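Local atomic coordinates of uncharacterized protein (Pyrococcus furiosus, PDB entry 3IDU), a protein that is of unknown function but, in this CARDB domain, an all-beta piece of a longer chain, binds two manganese ions. Residues R55-N59 with G60-K64. Sequence-based numbering, arbitrary orientation.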
ATOM      1  N   ARG A  55      -2.637  -2.447   5.579  1.00  9.01           N
ATOM      2  CA  ARG A  55      -2.018  -1.910   6.774  1.00  8.79           C
ATOM      3  C   ARG A  55      -0.809  -1.058   6.426  1.00  8.15           C
ATOM      4  O   ARG A  55      -0.080  -1.343   5.470  1.00 13.45           O
ATOM      5  CB  ARG A  55      -1.578  -3.054   7.705  1.00  7.05           C
ATOM      6  CG  ARG A  55      -2.696  -4.013   8.139  1.00 10.82           C
ATOM      7  CD  ARG A  55      -2.152  -5.109   9.059  1.00 18.47           C
ATOM      8  NE  ARG A  55      -3.169  -6.044   9.551  1.00 20.64           N
ATOM      9  CZ  ARG A  55      -3.684  -7.052   8.848  1.00 26.08           C
ATOM     10  NH1 ARG A  55      -3.291  -7.272   7.602  1.00 17.66           N
ATOM     11  NH2 ARG A  55      -4.581  -7.859   9.401  1.00 27.04           N
ATOM     12  N   VAL A  56      -0.618   0.007   7.197  1.00  7.55           N
ATOM     13  CA  VAL A  56       0.525   0.891   7.019  1.00  7.23           C
ATOM     14  C   VAL A  56       1.307   0.864   8.328  1.00  8.32           C
ATOM     15  O   VAL A  56       0.737   0.969   9.412  1.00 10.24           O
ATOM     16  CB  VAL A  56       0.096   2.345   6.683  1.00 10.49           C
ATOM     17  CG1 VAL A  56       1.261   3.306   6.926  1.00 11.79           C
ATOM     18  CG2 VAL A  56      -0.324   2.430   5.226  1.00 11.63           C
ATOM     19  N   TYR A  57       2.618   0.697   8.197  1.00 12.83           N
ATOM     20  CA  TYR A  57       3.539   0.635   9.322  1.00 15.13           C
ATOM     21  C   TYR A  57       4.577   1.730   9.168  1.00 14.34           C
ATOM     22  O   TYR A  57       4.960   2.079   8.052  1.00 15.33           O
ATOM     23  CB  TYR A  57       4.293  -0.697   9.330  1.00 11.00           C
ATOM     24  CG  TYR A  57       3.444  -1.935   9.469  1.00 10.65           C
ATOM     25  CD1 TYR A  57       3.172  -2.477  10.723  1.00  7.55           C
ATOM     26  CD2 TYR A  57       2.937  -2.587   8.345  1.00  9.56           C
ATOM     27  CE1 TYR A  57       2.423  -3.634  10.858  1.00 12.17           C
ATOM     28  CE2 TYR A  57       2.183  -3.747   8.473  1.00 13.44           C
ATOM     29  CZ  TYR A  57       1.930  -4.266   9.731  1.00 11.53           C
ATOM     30  OH  TYR A  57       1.183  -5.414   9.852  1.00 13.92           O
ATOM     31  N   ILE A  58       5.037   2.258  10.294  1.00 11.20           N
ATOM     32  CA  ILE A  58       6.073   3.279  10.299  1.00 11.04           C
ATOM     33  C   ILE A  58       7.145   2.710  11.226  1.00 10.72           C
ATOM     34  O   ILE A  58       6.906   2.534  12.418  1.00 12.22           O
ATOM     35  CB  ILE A  58       5.523   4.615  10.823  1.00 12.29           C
ATOM     36  CG1 ILE A  58       4.464   5.137   9.843  1.00 15.96           C
ATOM     37  CG2 ILE A  58       6.657   5.620  10.999  1.00 17.25           C
ATOM     38  CD1 ILE A  58       3.810   6.437  10.256  1.00 17.86           C
ATOM     39  N   ASN A  59       8.317   2.419  10.662  1.00  9.40           N
ATOM     40  CA  ASN A  59       9.421   1.818  11.408  1.00 12.36           C
ATOM     41  C   ASN A  59       8.979   0.544  12.132  1.00 15.82           C
ATOM     42  O   ASN A  59       9.322   0.310  13.294  1.00 15.15           O
ATOM     43  CB  ASN A  59      10.043   2.827  12.384  1.00 12.07           C
ATOM     44  CG  ASN A  59      11.150   3.646  11.736  1.00 14.11           C
ATOM     45  OD1 ASN A  59      11.460   3.461  10.558  1.00 15.55           O
ATOM     46  ND2 ASN A  59      11.756   4.550  12.501  1.00 15.92           N
ATOM     47  N   GLY A  60       8.202  -0.273  11.422  1.00 13.65           N
ATOM     48  CA  GLY A  60       7.735  -1.544  11.953  1.00 11.10           C
ATOM     49  C   GLY A  60       6.527  -1.531  12.864  1.00 13.75           C
ATOM     50  O   GLY A  60       5.970  -2.588  13.156  1.00 15.44           O
ATOM     51  N   THR A  61       6.122  -0.353  13.324  1.00 15.87           N
ATOM     52  CA  THR A  61       4.969  -0.259  14.211  1.00 15.62           C
ATOM     53  C   THR A  61       3.728   0.135  13.412  1.00 12.35           C
ATOM     54  O   THR A  61       3.756   1.087  12.639  1.00  9.94           O
ATOM     55  CB  THR A  61       5.223   0.766  15.334  1.00 18.28           C
ATOM     56  OG1 THR A  61       6.334   0.327  16.130  1.00 18.15           O
ATOM     57  CG2 THR A  61       3.990   0.905  16.223  1.00 20.11           C
ATOM     58  N   LEU A  62       2.647  -0.615  13.599  1.00 10.81           N
ATOM     59  CA  LEU A  62       1.405  -0.356  12.888  1.00  9.56           C
ATOM     60  C   LEU A  62       0.927   1.067  13.126  1.00 14.32           C
ATOM     61  O   LEU A  62       0.944   1.563  14.256  1.00 10.77           O
ATOM     62  CB  LEU A  62       0.325  -1.353  13.332  1.00 11.14           C
ATOM     63  CG  LEU A  62      -1.035  -1.327  12.617  1.00 11.58           C
ATOM     64  CD1 LEU A  62      -0.864  -1.703  11.156  1.00 13.77           C
ATOM     65  CD2 LEU A  62      -1.993  -2.283  13.304  1.00 15.60           C
ATOM     66  N   TYR A  63       0.502   1.713  12.048  1.00  9.25           N
ATOM     67  CA  TYR A  63       0.017   3.081  12.115  1.00 11.22           C
ATOM     68  C   TYR A  63      -1.462   3.179  11.761  1.00 11.20           C
ATOM     69  O   TYR A  63      -2.245   3.762  12.503  1.00 12.98           O
ATOM     70  CB  TYR A  63       0.829   3.974  11.174  1.00  9.88           C
ATOM     71  CG  TYR A  63       0.420   5.429  11.232  1.00  9.84           C
ATOM     72  CD1 TYR A  63      -0.090   6.078  10.108  1.00 12.52           C
ATOM     73  CD2 TYR A  63       0.536   6.157  12.415  1.00 12.21           C
ATOM     74  CE1 TYR A  63      -0.472   7.415  10.160  1.00 16.01           C
ATOM     75  CE2 TYR A  63       0.156   7.492  12.479  1.00 20.53           C
ATOM     76  CZ  TYR A  63      -0.346   8.115  11.348  1.00 17.45           C
ATOM     77  OH  TYR A  63      -0.722   9.437  11.414  1.00 16.44           O
ATOM     78  N   LYS A  64      -1.857   2.605  10.630  1.00 10.78           N
ATOM     79  CA  LYS A  64      -3.256   2.690  10.238  1.00 12.29           C
ATOM     80  C   LYS A  64      -3.700   1.437   9.507  1.00 10.91           C
ATOM     81  O   LYS A  64      -2.897   0.761   8.865  1.00 10.82           O
ATOM     82  CB  LYS A  64      -3.470   3.921   9.351  1.00 10.51           C
ATOM     83  CG  LYS A  64      -4.926   4.288   9.098  1.00 18.20           C
ATOM     84  CD  LYS A  64      -5.015   5.584   8.306  1.00 13.97           C
ATOM     85  CE  LYS A  64      -6.457   5.971   8.011  1.00 27.41           C
ATOM     86  NZ  LYS A  64      -6.543   7.227   7.212  1.00 25.90           N
TER
HETATM   87  O   HOH W   1       8.463   1.742  15.416  1.00 15.73           O
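Leu62 lays CD1 over one face of the Tyr57 ring, 4.1 Å from its centroid, while Thr61 C lies at the ring's edge. The Tyr63 ring carries Ile58 CD1 on one face, 3.9 Å from its centroid, with Val56 CG1 at its edge. The terminal methyls of Leu62 and Ile58 offer C-H groups to the rings, making CH-pi contacts on opposite faces of the hairpin of strands 49-58 and 61-70, the latter at the edge of its sheet. With CG anti to the backbone N (chi1 -175°), Leu62 carries CD1 across to the neighbouring strand, 3.8 Å from Arg55 CB. Tyr63 and Lys64 both stand opposite Val56, a classic beta bulge, and both bond to Val56 O, Tyr63 N at 2.7 Å and Lys64 N at 3.3 Å. The type I' turn from Ile58 to Thr61 closes the hairpin; Asn59 and Gly60 tolerate its positive phi angles. Tyr57 OH is hydrogen-bonded to Glu98 OE1 and Tyr63 OH to Asn81 O. An alanine replacing Tyr57 would be likely to strip Leu62 CD1 of its aromatic support and leave Glu98 without this partner. Each tyrosine thus combines an apolar face with a hydroxyl bonded to another part of the same chain.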